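Local atomic coordinates of D-alanyl-D-alanine carboxypeptidase DacB2 (PDB entry 4RYE), a protein that shows D,D-carboxypeptidase activity in vitro and probably trims the terminal D-Ala-D-Ala of peptidoglycan stem peptides during mycobacterial cell wall synthesis. Residues A26-G31 and G227-I232. Sequence-based numbering, arbitrary orientation.
Sequences ADLDSG and GRRLVI
Ala26 and Val231 face each other as an antiparallel hydrogen-bonded pair: Ala26 N donates to Val231 O, and Val231 N returns a bond to Ala26 O at 2.8 Å. One further backbone bond follows just past the end of the first strand, Leu28 N donating to Arg229 O over 2.8 Å. Between them lies the non-hydrogen-bonded pair Asp27 and Leu230.

The two oxygens of Asp27 divide their work. OD1 accepts from the backbone N of Asp29 and of Ser30, an Asx turn within an Asx motif. Asp27 OD2 reaches across to Arg228 NE, 2.8 Å away on the anti side and tilted out of the carboxylate plane; the N-H...O angle of 168° marks this as the main bond, and the one from NH2 is weak. With carboxylate and guanidinium planes 54° apart, Arg228 grips a single oxygen rather than both.

Asp29 and Arg229 show the contrasting geometry. Their planes are only 6° apart, and each oxygen offers its syn lone pair, Asp29 OD1 to Arg229 NH2 at 2.8 Å and Asp29 OD2 to Arg229 NE at 3.0 Å, a side-on bidentate salt bridge. The bend of the arginine at chi3 turns its guanidinium back toward Asp29, with Leu28 CD2 over one face. A water within hydrogen-bonding distance of Asp27 OD1 and Asp29 OD2 accepts from Arg229 N at 2.9 Å, satisfying that backbone amide.

On the side of Ala26, its CB touches Val231 CG1, Leu28 CD1 meets Val231 CB at 3.9 Å, and Val231 packs on helix 155-166. Leu230 faces helix 246-259 instead. Helices thus flank both faces of this central antiparallel sheet, as in the penicillin-binding protein and serine beta-lactamase fold; here the N-terminal strand 22-27 pairs with strand 228-237, the second strand of a late hairpin.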
ATOM      1  N   ALA A  26       4.744   3.932  13.351  1.00 11.31           N
ATOM      2  CA  ALA A  26       5.922   3.162  13.729  1.00 11.79           C
ATOM      3  C   ALA A  26       7.162   3.769  13.085  1.00 18.32           C
ATOM      4  O   ALA A  26       7.060   4.582  12.153  1.00 14.71           O
ATOM      5  CB  ALA A  26       5.758   1.678  13.349  1.00 12.25           C
ATOM      6  N   ASP A  27       8.328   3.388  13.601  1.00 15.74           N
ATOM      7  CA  ASP A  27       9.600   3.868  13.082  1.00 16.34           C
ATOM      8  C   ASP A  27      10.059   2.840  12.053  1.00 14.62           C
ATOM      9  O   ASP A  27      10.191   1.655  12.360  1.00 19.57           O
ATOM     10  CB  ASP A  27      10.608   3.993  14.228  1.00 17.84           C
ATOM     11  CG  ASP A  27      11.968   4.544  13.785  1.00 26.44           C
ATOM     12  OD1 ASP A  27      12.571   4.018  12.825  1.00 24.62           O
ATOM     13  OD2 ASP A  27      12.453   5.496  14.432  1.00 28.39           O
ATOM     14  N   LEU A  28      10.285   3.303  10.830  1.00 18.08           N
ATOM     15  CA  LEU A  28      10.640   2.450   9.698  1.00 21.34           C
ATOM     16  C   LEU A  28      11.944   1.676   9.929  1.00 26.70           C
ATOM     17  O   LEU A  28      12.109   0.548   9.451  1.00 21.20           O
ATOM     18  CB  LEU A  28      10.761   3.329   8.446  1.00 21.37           C
ATOM     19  CG  LEU A  28      10.848   2.692   7.063  1.00 28.64           C
ATOM     20  CD1 LEU A  28       9.566   1.932   6.716  1.00 27.50           C
ATOM     21  CD2 LEU A  28      11.139   3.768   6.035  1.00 29.42           C
ATOM     22  N   ASP A  29      12.867   2.279  10.673  1.00 29.30           N
ATOM     23  CA  ASP A  29      14.194   1.699  10.852  1.00 24.81           C
ATOM     24  C   ASP A  29      14.330   0.827  12.107  1.00 28.18           C
ATOM     25  O   ASP A  29      14.862  -0.279  12.044  1.00 29.82           O
ATOM     26  CB  ASP A  29      15.260   2.804  10.821  1.00 23.30           C
ATOM     27  CG  ASP A  29      15.317   3.506   9.474  1.00 29.78           C
ATOM     28  OD1 ASP A  29      15.709   2.850   8.487  1.00 32.60           O
ATOM     29  OD2 ASP A  29      14.957   4.702   9.393  1.00 28.17           O
ATOM     30  N   SER A  30      13.846   1.318  13.243  1.00 26.92           N
ATOM     31  CA  SER A  30      14.007   0.603  14.507  1.00 26.40           C
ATOM     32  C   SER A  30      12.868  -0.383  14.790  1.00 24.64           C
ATOM     33  O   SER A  30      13.041  -1.327  15.558  1.00 30.08           O
ATOM     34  CB  SER A  30      14.109   1.592  15.659  1.00 26.90           C
ATOM     35  OG  SER A  30      12.839   2.160  15.927  1.00 26.36           O
ATOM     36  N   GLY A  31      11.712  -0.169  14.165  1.00 20.51           N
ATOM     37  CA  GLY A  31      10.540  -0.997  14.410  1.00 17.69           C
ATOM     38  C   GLY A  31       9.776  -0.654  15.685  1.00 20.70           C
ATOM     39  O   GLY A  31       8.805  -1.343  16.030  1.00 21.63           O
ATOM     40  N   GLY A 227      15.902  13.212  10.264  1.00 17.71           N
ATOM     41  CA  GLY A 227      16.765  12.067  10.489  1.00 31.11           C
ATOM     42  C   GLY A 227      16.034  10.804  10.901  1.00 29.87           C
ATOM     43  O   GLY A 227      16.645   9.740  11.013  1.00 31.81           O
ATOM     44  N   ARG A 228      14.727  10.916  11.129  1.00 23.28           N
ATOM     45  CA  ARG A 228      13.910   9.755  11.497  1.00 19.66           C
ATOM     46  C   ARG A 228      12.968   9.395  10.347  1.00 17.53           C
ATOM     47  O   ARG A 228      12.538  10.260   9.603  1.00 15.11           O
ATOM     48  CB  ARG A 228      13.105  10.059  12.762  1.00 23.26           C
ATOM     49  CG  ARG A 228      12.320   8.884  13.309  1.00 25.59           C
ATOM     50  CD  ARG A 228      11.685   9.182  14.676  1.00 25.51           C
ATOM     51  NE  ARG A 228      11.493   7.925  15.396  1.00 24.37           N
ATOM     52  CZ  ARG A 228      10.965   7.803  16.611  1.00 24.89           C
ATOM     53  NH1 ARG A 228      10.526   8.864  17.268  1.00 24.13           N
ATOM     54  NH2 ARG A 228      10.862   6.601  17.160  1.00 25.11           N
ATOM     55  N   ARG A 229      12.659   8.115  10.191  1.00 16.49           N
ATOM     56  CA  ARG A 229      11.741   7.700   9.145  1.00 14.95           C
ATOM     57  C   ARG A 229      10.570   6.951   9.772  1.00 15.14           C
ATOM     58  O   ARG A 229      10.763   6.036  10.576  1.00 16.09           O
ATOM     59  CB  ARG A 229      12.489   6.854   8.111  1.00 16.83           C
ATOM     60  CG  ARG A 229      13.768   7.548   7.604  1.00 18.78           C
ATOM     61  CD  ARG A 229      14.309   6.936   6.319  1.00 21.86           C
ATOM     62  NE  ARG A 229      14.829   5.587   6.527  1.00 26.76           N
ATOM     63  CZ  ARG A 229      15.364   4.843   5.562  1.00 33.25           C
ATOM     64  NH1 ARG A 229      15.442   5.318   4.329  1.00 28.42           N
ATOM     65  NH2 ARG A 229      15.818   3.627   5.824  1.00 31.49           N
ATOM     66  N   LEU A 230       9.357   7.351   9.409  1.00 14.02           N
ATOM     67  CA  LEU A 230       8.163   6.789  10.021  1.00 12.34           C
ATOM     68  C   LEU A 230       7.322   6.077   8.987  1.00 18.58           C
ATOM     69  O   LEU A 230       7.353   6.411   7.807  1.00 16.68           O
ATOM     70  CB  LEU A 230       7.316   7.882  10.684  1.00 11.93           C
ATOM     71  CG  LEU A 230       7.931   8.667  11.858  1.00 15.47           C
ATOM     72  CD1 LEU A 230       6.952   9.713  12.389  1.00 21.25           C
ATOM     73  CD2 LEU A 230       8.381   7.734  12.993  1.00 14.05           C
ATOM     74  N   VAL A 231       6.543   5.110   9.452  1.00 13.98           N
ATOM     75  CA  VAL A 231       5.617   4.420   8.586  1.00 12.60           C
ATOM     76  C   VAL A 231       4.274   4.369   9.309  1.00 15.80           C
ATOM     77  O   VAL A 231       4.216   4.136  10.521  1.00 17.42           O
ATOM     78  CB  VAL A 231       6.147   3.020   8.201  1.00 11.35           C
ATOM     79  CG1 VAL A 231       6.433   2.181   9.439  1.00 14.85           C
ATOM     80  CG2 VAL A 231       5.175   2.300   7.274  1.00 13.94           C
ATOM     81  N   ILE A 232       3.197   4.639   8.583  1.00 11.18           N
ATOM     82  CA  ILE A 232       1.879   4.614   9.207  1.00 13.27           C
ATOM     83  C   ILE A 232       0.944   3.788   8.364  1.00 16.87           C
ATOM     84  O   ILE A 232       1.193   3.566   7.176  1.00 14.56           O
ATOM     85  CB  ILE A 232       1.270   6.023   9.357  1.00 14.83           C
ATOM     86  CG1 ILE A 232       0.973   6.622   7.982  1.00 18.57           C
ATOM     87  CG2 ILE A 232       2.178   6.926  10.181  1.00 17.37           C
ATOM     88  CD1 ILE A 232       0.206   7.952   8.031  1.00 23.30           C
TER
HETATM   89  O   HOH W   1      14.081   6.029  11.586  1.00 20.11           O